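Local coordinates for putative (Helicobacter pylori J99, PDB 4R7K), which is of unknown function but appears to be an SRPBCC-superfamily helix-grip protein, a class whose members often bind hydrophobic ligands between sheet and helix, at residues A[151-156]-A[181-186]; A[108-113]-A[136-141]. All coordinates share one frame; numbering follows the deposited sequence.

Contact 1 of 2, residues A[151-156]-A[181-186]; sequences VRILTQ and AWLDGL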
ATOM      1  N   VAL A 151      11.779  -4.526  22.377  1.00 26.45           N
ATOM      2  CA  VAL A 151      10.382  -4.781  22.679  1.00 24.53           C
ATOM      3  C   VAL A 151       9.720  -5.284  21.413  1.00 24.35           C
ATOM      4  O   VAL A 151       9.958  -4.739  20.319  1.00 24.08           O
ATOM      5  CB  VAL A 151       9.676  -3.511  23.186  1.00 24.51           C
ATOM      6  CG1 VAL A 151       8.179  -3.662  23.179  1.00 24.08           C
ATOM      7  CG2 VAL A 151      10.194  -3.125  24.568  1.00 26.70           C
ATOM      8  N   ARG A 152       8.949  -6.360  21.566  1.00 22.58           N
ATOM      9  CA  ARG A 152       8.143  -6.929  20.509  1.00 21.64           C
ATOM     10  C   ARG A 152       6.686  -6.531  20.646  1.00 20.49           C
ATOM     11  O   ARG A 152       6.130  -6.546  21.752  1.00 22.84           O
ATOM     12  CB  ARG A 152       8.224  -8.446  20.565  1.00 21.59           C
ATOM     13  CG  ARG A 152       7.332  -9.191  19.570  1.00 20.24           C
ATOM     14  CD  ARG A 152       7.461 -10.686  19.843  1.00 22.42           C
ATOM     15  NE  ARG A 152       6.774 -11.550  18.862  1.00 22.04           N
ATOM     16  CZ  ARG A 152       6.179 -12.701  19.152  1.00 21.67           C
ATOM     17  NH1 ARG A 152       6.104 -13.119  20.399  1.00 22.75           N
ATOM     18  NH2 ARG A 152       5.624 -13.421  18.182  1.00 22.09           N
ATOM     19  N   ILE A 153       6.083  -6.128  19.528  1.00 20.83           N
ATOM     20  CA  ILE A 153       4.669  -5.830  19.472  1.00 20.02           C
ATOM     21  C   ILE A 153       4.050  -6.694  18.369  1.00 20.25           C
ATOM     22  O   ILE A 153       4.337  -6.511  17.183  1.00 21.70           O
ATOM     23  CB  ILE A 153       4.360  -4.332  19.195  1.00 21.33           C
ATOM     24  CG1 ILE A 153       5.151  -3.431  20.116  1.00 22.42           C
ATOM     25  CG2 ILE A 153       2.865  -4.087  19.366  1.00 22.15           C
ATOM     26  CD1 ILE A 153       5.093  -1.950  19.783  1.00 23.13           C
ATOM     27  N   LEU A 154       3.201  -7.624  18.773  1.00 20.09           N
ATOM     28  CA  LEU A 154       2.531  -8.523  17.863  1.00 20.07           C
ATOM     29  C   LEU A 154       1.078  -8.214  17.927  1.00 21.70           C
ATOM     30  O   LEU A 154       0.503  -8.194  19.034  1.00 20.23           O
ATOM     31  CB  LEU A 154       2.719  -9.977  18.298  1.00 20.09           C
ATOM     32  CG  LEU A 154       1.935 -11.073  17.520  1.00 20.63           C
ATOM     33  CD1 LEU A 154       2.455 -11.264  16.118  1.00 21.86           C
ATOM     34  CD2 LEU A 154       2.016 -12.402  18.251  1.00 22.82           C
ATOM     35  N   THR A 155       0.465  -7.960  16.763  1.00 21.38           N
ATOM     36  CA  THR A 155      -0.949  -7.788  16.715  1.00 20.64           C
ATOM     37  C   THR A 155      -1.572  -8.668  15.595  1.00 19.49           C
ATOM     38  O   THR A 155      -1.098  -8.714  14.441  1.00 18.50           O
ATOM     39  CB  THR A 155      -1.368  -6.317  16.629  1.00 22.93           C
ATOM     40  OG1 THR A 155      -2.772  -6.227  16.895  1.00 24.20           O
ATOM     41  CG2 THR A 155      -1.066  -5.729  15.262  1.00 23.55           C
ATOM     42  N   GLN A 156      -2.637  -9.356  15.957  1.00 18.04           N
ATOM     43  CA  GLN A 156      -3.310 -10.293  15.070  1.00 16.91           C
ATOM     44  C   GLN A 156      -4.778 -10.152  15.216  1.00 20.01           C
ATOM     45  O   GLN A 156      -5.275  -9.943  16.319  1.00 20.79           O
ATOM     46  CB  GLN A 156      -2.891 -11.736  15.369  1.00 17.90           C
ATOM     47  CG  GLN A 156      -1.417 -11.993  15.230  1.00 18.93           C
ATOM     48  CD  GLN A 156      -1.013 -13.436  15.474  1.00 19.88           C
ATOM     49  OE1 GLN A 156      -1.536 -14.130  16.354  1.00 20.70           O
ATOM     50  NE2 GLN A 156      -0.071 -13.894  14.687  1.00 23.26           N
ATOM     51  N   ALA A 181       0.449   0.361  10.076  1.00 23.85           N
ATOM     52  CA  ALA A 181       0.473   1.788  10.425  1.00 24.62           C
ATOM     53  C   ALA A 181       0.216   2.004  11.919  1.00 23.84           C
ATOM     54  O   ALA A 181       0.771   2.929  12.518  1.00 22.54           O
ATOM     55  CB  ALA A 181      -0.534   2.583   9.587  1.00 26.45           C
ATOM     56  N   TRP A 182      -0.631   1.155  12.511  1.00 23.01           N
ATOM     57  CA  TRP A 182      -0.938   1.235  13.942  1.00 24.08           C
ATOM     58  C   TRP A 182       0.354   0.947  14.696  1.00 24.29           C
ATOM     59  O   TRP A 182       0.748   1.727  15.565  1.00 23.25           O
ATOM     60  CB  TRP A 182      -1.986   0.202  14.378  1.00 23.73           C
ATOM     61  CG  TRP A 182      -2.659   0.530  15.710  1.00 23.93           C
ATOM     62  CD1 TRP A 182      -2.086   1.133  16.795  1.00 24.57           C
ATOM     63  CD2 TRP A 182      -3.992   0.163  16.117  1.00 23.54           C
ATOM     64  NE1 TRP A 182      -3.003   1.254  17.810  1.00 24.99           N
ATOM     65  CE2 TRP A 182      -4.181   0.665  17.420  1.00 26.03           C
ATOM     66  CE3 TRP A 182      -5.074  -0.472  15.468  1.00 25.96           C
ATOM     67  CZ2 TRP A 182      -5.386   0.516  18.114  1.00 26.31           C
ATOM     68  CZ3 TRP A 182      -6.282  -0.609  16.164  1.00 26.25           C
ATOM     69  CH2 TRP A 182      -6.425  -0.109  17.458  1.00 26.32           C
ATOM     70  N   LEU A 183       1.039  -0.140  14.332  1.00 22.87           N
ATOM     71  CA  LEU A 183       2.296  -0.497  14.998  1.00 22.96           C
ATOM     72  C   LEU A 183       3.381   0.545  14.796  1.00 23.62           C
ATOM     73  O   LEU A 183       4.064   0.907  15.750  1.00 24.44           O
ATOM     74  CB  LEU A 183       2.842  -1.859  14.537  1.00 22.36           C
ATOM     75  CG  LEU A 183       1.984  -3.098  14.767  1.00 22.35           C
ATOM     76  CD1 LEU A 183       2.744  -4.297  14.311  1.00 22.70           C
ATOM     77  CD2 LEU A 183       1.666  -3.284  16.241  1.00 23.05           C
ATOM     78  N   ASP A 184       3.534   1.056  13.565  1.00 24.43           N
ATOM     79  CA  ASP A 184       4.596   2.023  13.307  1.00 25.67           C
ATOM     80  C   ASP A 184       4.319   3.301  14.096  1.00 25.65           C
ATOM     81  O   ASP A 184       5.247   3.929  14.613  1.00 23.76           O
ATOM     82  CB  ASP A 184       4.734   2.313  11.820  1.00 29.17           C
ATOM     83  CG  ASP A 184       5.272   1.101  11.018  1.00 30.44           C
ATOM     84  OD1 ASP A 184       5.841   0.150  11.599  1.00 29.33           O
ATOM     85  OD2 ASP A 184       5.126   1.138   9.793  1.00 30.08           O
ATOM     86  N   GLY A 185       3.045   3.674  14.205  1.00 24.40           N
ATOM     87  CA  GLY A 185       2.674   4.849  14.945  1.00 25.34           C
ATOM     88  C   GLY A 185       2.922   4.687  16.434  1.00 23.63           C
ATOM     89  O   GLY A 185       3.457   5.583  17.093  1.00 26.09           O
ATOM     90  N   LEU A 186       2.530   3.543  16.956  1.00 22.67           N
ATOM     91  CA  LEU A 186       2.736   3.221  18.385  1.00 23.09           C
ATOM     92  C   LEU A 186       4.218   3.300  18.752  1.00 23.19           C
ATOM     93  O   LEU A 186       4.603   3.857  19.778  1.00 26.09           O
ATOM     94  CB  LEU A 186       2.149   1.827  18.644  1.00 22.46           C
ATOM     95  CG  LEU A 186       2.292   1.212  20.022  1.00 23.11           C
ATOM     96  CD1 LEU A 186       1.799   2.155  21.107  1.00 25.62           C
ATOM     97  CD2 LEU A 186       1.508  -0.073  20.046  1.00 23.53           C
TER
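Ile153 and Leu183 meet methyl to methyl where the long C-terminal helix packs on one face of the antiparallel sheet, a worked example of sheet–helix packing in the helix-grip fold. The apolar contacts carry the interface. Leu183 sends CD2 between two side chains of the strand: it comes to 3.4 Å from Ile153 CG2, tighter than usual for two carbons, and to 3.8 Å from Thr155 CG2. In both pairs the side chains run antiparallel, flank against flank. Leu183 CD1 instead lies over the strand backbone, 4.0 Å from Ile153 O. The two branches of Ile153 divide the work. With CG1 beside the backbone N (chi1 -49°) and the chain extended beyond it, CD1 reaches Leu186 CD2 at 4.1 Å, while CG2 remains for Leu183. Val60 of helix 57-65 touches both Ile153 and Leu186 and so continues this apolar layer.

Among the residues that touch, Thr155 carries the polar group. Its OG1 stands anti to the backbone N (chi1 -167°), where it hydrogen-bonds His139 NE2 and Ala140 O on the neighbouring strand; its methyl is thereby left to face Leu183.

Aromatic neighbours flank the site: Trp141 touches both Thr155 and Leu183, and its ring meets that of Trp182 edge to face.

The segments run nearly antiparallel, at 154°, with axes 9.9 Å apart. Since the contacts between them are van der Waals ones, almost all between carbons, and all four touching residues are buried, these two segments contribute fit and the hydrophobic effect, with no directional bond between them.

Contact 2 of 2, residues A[108-113]-A[136-141]; sequences EVEEFE and EVYHAW
Tyr138 reaches over strand 118-126, which lies between its own strand and 103-114, to meet Glu110 and Glu111. From CB, the side chain leaves with CG anti to the backbone N (chi1 -173°), which carries the ring past Ala122 of strand 118-126 toward strand 103-114. Glu110 meets one edge of the ring. CD1 is 3.9 Å from Glu110 OE1, and CE1 is closer to the same oxygen, at 3.5 Å; this oxygen sits at the edge of the ring, near its plane, although the carboxylate itself is turned 62° from it. CE1 also touches Glu110 CB at 4.0 Å. The other carboxylate oxygen, Glu110 OE2, is engaged by Arg124 in a salt bridge, which should steady the group beside the tyrosine, and Trp37 stacks on the ring.

That two consecutive glutamates both approach Tyr138 follows from a classic beta bulge in the antiparallel sheet: Glu110 and Glu111 together face Ala122.

At the tip, OH passes 4.0 Å from Glu111 CB and hydrogen-bonds two waters, each 2.6 Å from Tyr138 OH. One of these makes a weak, long bond to Glu110 O. The other, near the ring plane, donates weakly to Glu111 OE1. A third water donates both to Glu111 OE1, at 2.7 Å, and to Trp141 O, at 2.8 Å.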
ATOM      1  N   GLU A 108     -15.529  -4.719  23.035  1.00 26.82           N
ATOM      2  CA  GLU A 108     -15.481  -5.130  24.422  1.00 28.84           C
ATOM      3  C   GLU A 108     -14.200  -5.930  24.669  1.00 27.10           C
ATOM      4  O   GLU A 108     -13.907  -6.873  23.962  1.00 25.33           O
ATOM      5  CB  GLU A 108     -16.714  -5.948  24.802  1.00 33.37           C
ATOM      6  CG  GLU A 108     -16.708  -6.402  26.249  1.00 36.97           C
ATOM      7  CD  GLU A 108     -18.068  -6.897  26.744  1.00 43.83           C
ATOM      8  OE1 GLU A 108     -19.061  -6.158  26.618  1.00 48.57           O
ATOM      9  OE2 GLU A 108     -18.128  -7.996  27.324  1.00 48.49           O
ATOM     10  N   VAL A 109     -13.416  -5.506  25.649  1.00 27.37           N
ATOM     11  CA  VAL A 109     -12.181  -6.202  25.986  1.00 26.70           C
ATOM     12  C   VAL A 109     -12.528  -7.570  26.551  1.00 28.02           C
ATOM     13  O   VAL A 109     -13.374  -7.677  27.436  1.00 29.12           O
ATOM     14  CB  VAL A 109     -11.320  -5.405  26.982  1.00 26.91           C
ATOM     15  CG1 VAL A 109     -10.019  -6.128  27.288  1.00 27.32           C
ATOM     16  CG2 VAL A 109     -11.017  -4.049  26.399  1.00 26.23           C
ATOM     17  N   GLU A 110     -11.920  -8.611  25.973  1.00 26.64           N
ATOM     18  CA  GLU A 110     -12.141  -9.989  26.382  1.00 29.85           C
ATOM     19  C   GLU A 110     -10.902 -10.632  27.034  1.00 29.47           C
ATOM     20  O   GLU A 110     -10.975 -11.723  27.607  1.00 30.12           O
ATOM     21  CB  GLU A 110     -12.662 -10.831  25.195  1.00 32.13           C
ATOM     22  CG  GLU A 110     -14.097 -10.456  24.769  1.00 34.93           C
ATOM     23  CD  GLU A 110     -14.819 -11.518  23.961  1.00 38.46           C
ATOM     24  OE1 GLU A 110     -14.174 -12.443  23.412  1.00 43.87           O
ATOM     25  OE2 GLU A 110     -16.056 -11.452  23.880  1.00 42.15           O
ATOM     26  N   GLU A 111      -9.769  -9.951  26.962  1.00 27.57           N
ATOM     27  CA  GLU A 111      -8.543 -10.470  27.553  1.00 28.57           C
ATOM     28  C   GLU A 111      -7.676  -9.346  27.994  1.00 26.17           C
ATOM     29  O   GLU A 111      -7.405  -8.427  27.220  1.00 25.60           O
ATOM     30  CB  GLU A 111      -7.749 -11.322  26.551  1.00 27.79           C
ATOM     31  CG  GLU A 111      -6.423 -11.819  27.107  1.00 28.88           C
ATOM     32  CD  GLU A 111      -5.532 -12.402  26.037  1.00 30.33           C
ATOM     33  OE1 GLU A 111      -5.372 -11.691  25.011  1.00 30.79           O
ATOM     34  OE2 GLU A 111      -4.978 -13.524  26.245  1.00 29.55           O
ATOM     35  N   PHE A 112      -7.236  -9.406  29.240  1.00 25.99           N
ATOM     36  CA  PHE A 112      -6.319  -8.415  29.757  1.00 26.85           C
ATOM     37  C   PHE A 112      -5.453  -9.046  30.844  1.00 27.84           C
ATOM     38  O   PHE A 112      -5.946  -9.403  31.930  1.00 29.60           O
ATOM     39  CB  PHE A 112      -7.029  -7.182  30.334  1.00 30.26           C
ATOM     40  CG  PHE A 112      -6.069  -6.205  30.940  1.00 33.99           C
ATOM     41  CD1 PHE A 112      -5.337  -5.371  30.133  1.00 35.64           C
ATOM     42  CD2 PHE A 112      -5.849  -6.177  32.300  1.00 40.68           C
ATOM     43  CE1 PHE A 112      -4.405  -4.514  30.659  1.00 37.65           C
ATOM     44  CE2 PHE A 112      -4.921  -5.308  32.842  1.00 43.17           C
ATOM     45  CZ  PHE A 112      -4.189  -4.489  32.014  1.00 40.23           C
ATOM     46  N   GLU A 113      -4.174  -9.192  30.555  1.00 27.50           N
ATOM     47  CA  GLU A 113      -3.235  -9.745  31.508  1.00 29.46           C
ATOM     48  C   GLU A 113      -1.933  -8.977  31.357  1.00 28.08           C
ATOM     49  O   GLU A 113      -1.253  -9.065  30.327  1.00 25.51           O
ATOM     50  CB  GLU A 113      -3.025 -11.226  31.245  1.00 33.15           C
ATOM     51  CG  GLU A 113      -2.124 -11.883  32.284  1.00 39.29           C
ATOM     52  CD  GLU A 113      -2.048 -13.402  32.146  1.00 44.97           C
ATOM     53  OE1 GLU A 113      -1.839 -14.087  33.177  1.00 51.46           O
ATOM     54  OE2 GLU A 113      -2.217 -13.916  31.022  1.00 47.87           O
ATOM     55  N   GLU A 136     -17.822  -9.187  12.502  1.00 27.36           N
ATOM     56  CA  GLU A 136     -17.426  -9.370  13.895  1.00 28.77           C
ATOM     57  C   GLU A 136     -15.977  -9.774  13.873  1.00 26.00           C
ATOM     58  O   GLU A 136     -15.607 -10.611  13.065  1.00 22.55           O
ATOM     59  CB  GLU A 136     -18.290 -10.427  14.594  1.00 31.05           C
ATOM     60  CG  GLU A 136     -18.093 -10.477  16.097  1.00 33.75           C
ATOM     61  CD  GLU A 136     -18.931 -11.559  16.765  1.00 39.31           C
ATOM     62  OE1 GLU A 136     -19.457 -12.418  16.054  1.00 47.47           O
ATOM     63  OE2 GLU A 136     -19.045 -11.563  17.998  1.00 41.73           O
ATOM     64  N   VAL A 137     -15.163  -9.171  14.748  1.00 24.05           N
ATOM     65  CA  VAL A 137     -13.723  -9.454  14.807  1.00 23.59           C
ATOM     66  C   VAL A 137     -13.207  -9.684  16.246  1.00 23.13           C
ATOM     67  O   VAL A 137     -13.879  -9.326  17.219  1.00 23.45           O
ATOM     68  CB  VAL A 137     -12.909  -8.304  14.166  1.00 24.17           C
ATOM     69  CG1 VAL A 137     -13.512  -7.929  12.805  1.00 24.54           C
ATOM     70  CG2 VAL A 137     -12.846  -7.044  15.055  1.00 25.19           C
ATOM     71  N   TYR A 138     -12.023 -10.275  16.349  1.00 21.17           N
ATOM     72  CA  TYR A 138     -11.315 -10.458  17.624  1.00 22.97           C
ATOM     73  C   TYR A 138      -9.911  -9.963  17.348  1.00 21.23           C
ATOM     74  O   TYR A 138      -9.189 -10.549  16.529  1.00 21.28           O
ATOM     75  CB  TYR A 138     -11.332 -11.908  18.048  1.00 23.99           C
ATOM     76  CG  TYR A 138     -10.775 -12.181  19.437  1.00 24.61           C
ATOM     77  CD1 TYR A 138     -11.595 -12.147  20.564  1.00 26.30           C
ATOM     78  CD2 TYR A 138      -9.456 -12.550  19.618  1.00 23.79           C
ATOM     79  CE1 TYR A 138     -11.085 -12.421  21.830  1.00 25.91           C
ATOM     80  CE2 TYR A 138      -8.944 -12.800  20.892  1.00 25.30           C
ATOM     81  CZ  TYR A 138      -9.756 -12.748  21.984  1.00 25.19           C
ATOM     82  OH  TYR A 138      -9.220 -13.029  23.235  1.00 25.57           O
ATOM     83  N   HIS A 139      -9.534  -8.850  17.962  1.00 21.22           N
ATOM     84  CA  HIS A 139      -8.244  -8.220  17.703  1.00 20.68           C
ATOM     85  C   HIS A 139      -7.371  -8.355  18.946  1.00 21.76           C
ATOM     86  O   HIS A 139      -7.684  -7.829  19.994  1.00 20.83           O
ATOM     87  CB  HIS A 139      -8.501  -6.767  17.427  1.00 23.16           C
ATOM     88  CG  HIS A 139      -7.299  -5.995  17.004  1.00 23.01           C
ATOM     89  ND1 HIS A 139      -7.395  -4.736  16.458  1.00 25.26           N
ATOM     90  CD2 HIS A 139      -5.992  -6.340  16.927  1.00 25.17           C
ATOM     91  CE1 HIS A 139      -6.184  -4.296  16.164  1.00 26.40           C
ATOM     92  NE2 HIS A 139      -5.317  -5.251  16.441  1.00 25.14           N
ATOM     93  N   ALA A 140      -6.272  -9.081  18.808  1.00 20.67           N
ATOM     94  CA  ALA A 140      -5.430  -9.406  19.942  1.00 19.18           C
ATOM     95  C   ALA A 140      -4.069  -8.771  19.789  1.00 20.32           C
ATOM     96  O   ALA A 140      -3.562  -8.533  18.650  1.00 20.62           O
ATOM     97  CB  ALA A 140      -5.291 -10.906  20.069  1.00 18.58           C
ATOM     98  N   TRP A 141      -3.471  -8.530  20.937  1.00 20.87           N
ATOM     99  CA  TRP A 141      -2.194  -7.897  21.022  1.00 20.05           C
ATOM    100  C   TRP A 141      -1.343  -8.607  22.033  1.00 19.73           C
ATOM    101  O   TRP A 141      -1.839  -9.061  23.102  1.00 20.00           O
ATOM    102  CB  TRP A 141      -2.345  -6.435  21.496  1.00 20.23           C
ATOM    103  CG  TRP A 141      -3.110  -5.495  20.624  1.00 21.52           C
ATOM    104  CD1 TRP A 141      -4.472  -5.402  20.521  1.00 22.86           C
ATOM    105  CD2 TRP A 141      -2.574  -4.459  19.787  1.00 20.34           C
ATOM    106  NE1 TRP A 141      -4.808  -4.378  19.658  1.00 24.03           N
ATOM    107  CE2 TRP A 141      -3.665  -3.787  19.196  1.00 21.06           C
ATOM    108  CE3 TRP A 141      -1.270  -4.015  19.495  1.00 20.94           C
ATOM    109  CZ2 TRP A 141      -3.493  -2.741  18.292  1.00 21.59           C
ATOM    110  CZ3 TRP A 141      -1.103  -2.981  18.577  1.00 19.09           C
ATOM    111  CH2 TRP A 141      -2.202  -2.338  18.015  1.00 20.04           C
TER
HETATM  112  O   HOH W   1     -10.259 -14.164  25.331  1.00 30.37           O
HETATM  113  O   HOH W   2      -3.403 -11.328  23.233  1.00 23.24           O
HETATM  114  O   HOH W   3      -6.591 -13.286  23.243  1.00 29.12           O

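The centres of the two contacts lie about 15 Å apart, and both draw on one antiparallel sheet. Along the chain they come in series: contact 2 bridges strands 103-114 and 136-146 over strand 118-126, which lies between them, and contact 1 then ties the next strand, 150-160, to helix 174-190. Strands 136-146 and 150-160 are sheet neighbours, so the contacts join directly, with Gln156 O 2.8 Å from Ala140 N in a probable hydrogen bond. Tyr138 works on the face of the sheet turned from the helix, whereas His139 and Trp141 share the helix-facing side with Thr155. The same strand thus serves both faces, consistent with a helix-grip fold, in which one face of the sheet holds the C-terminal helix.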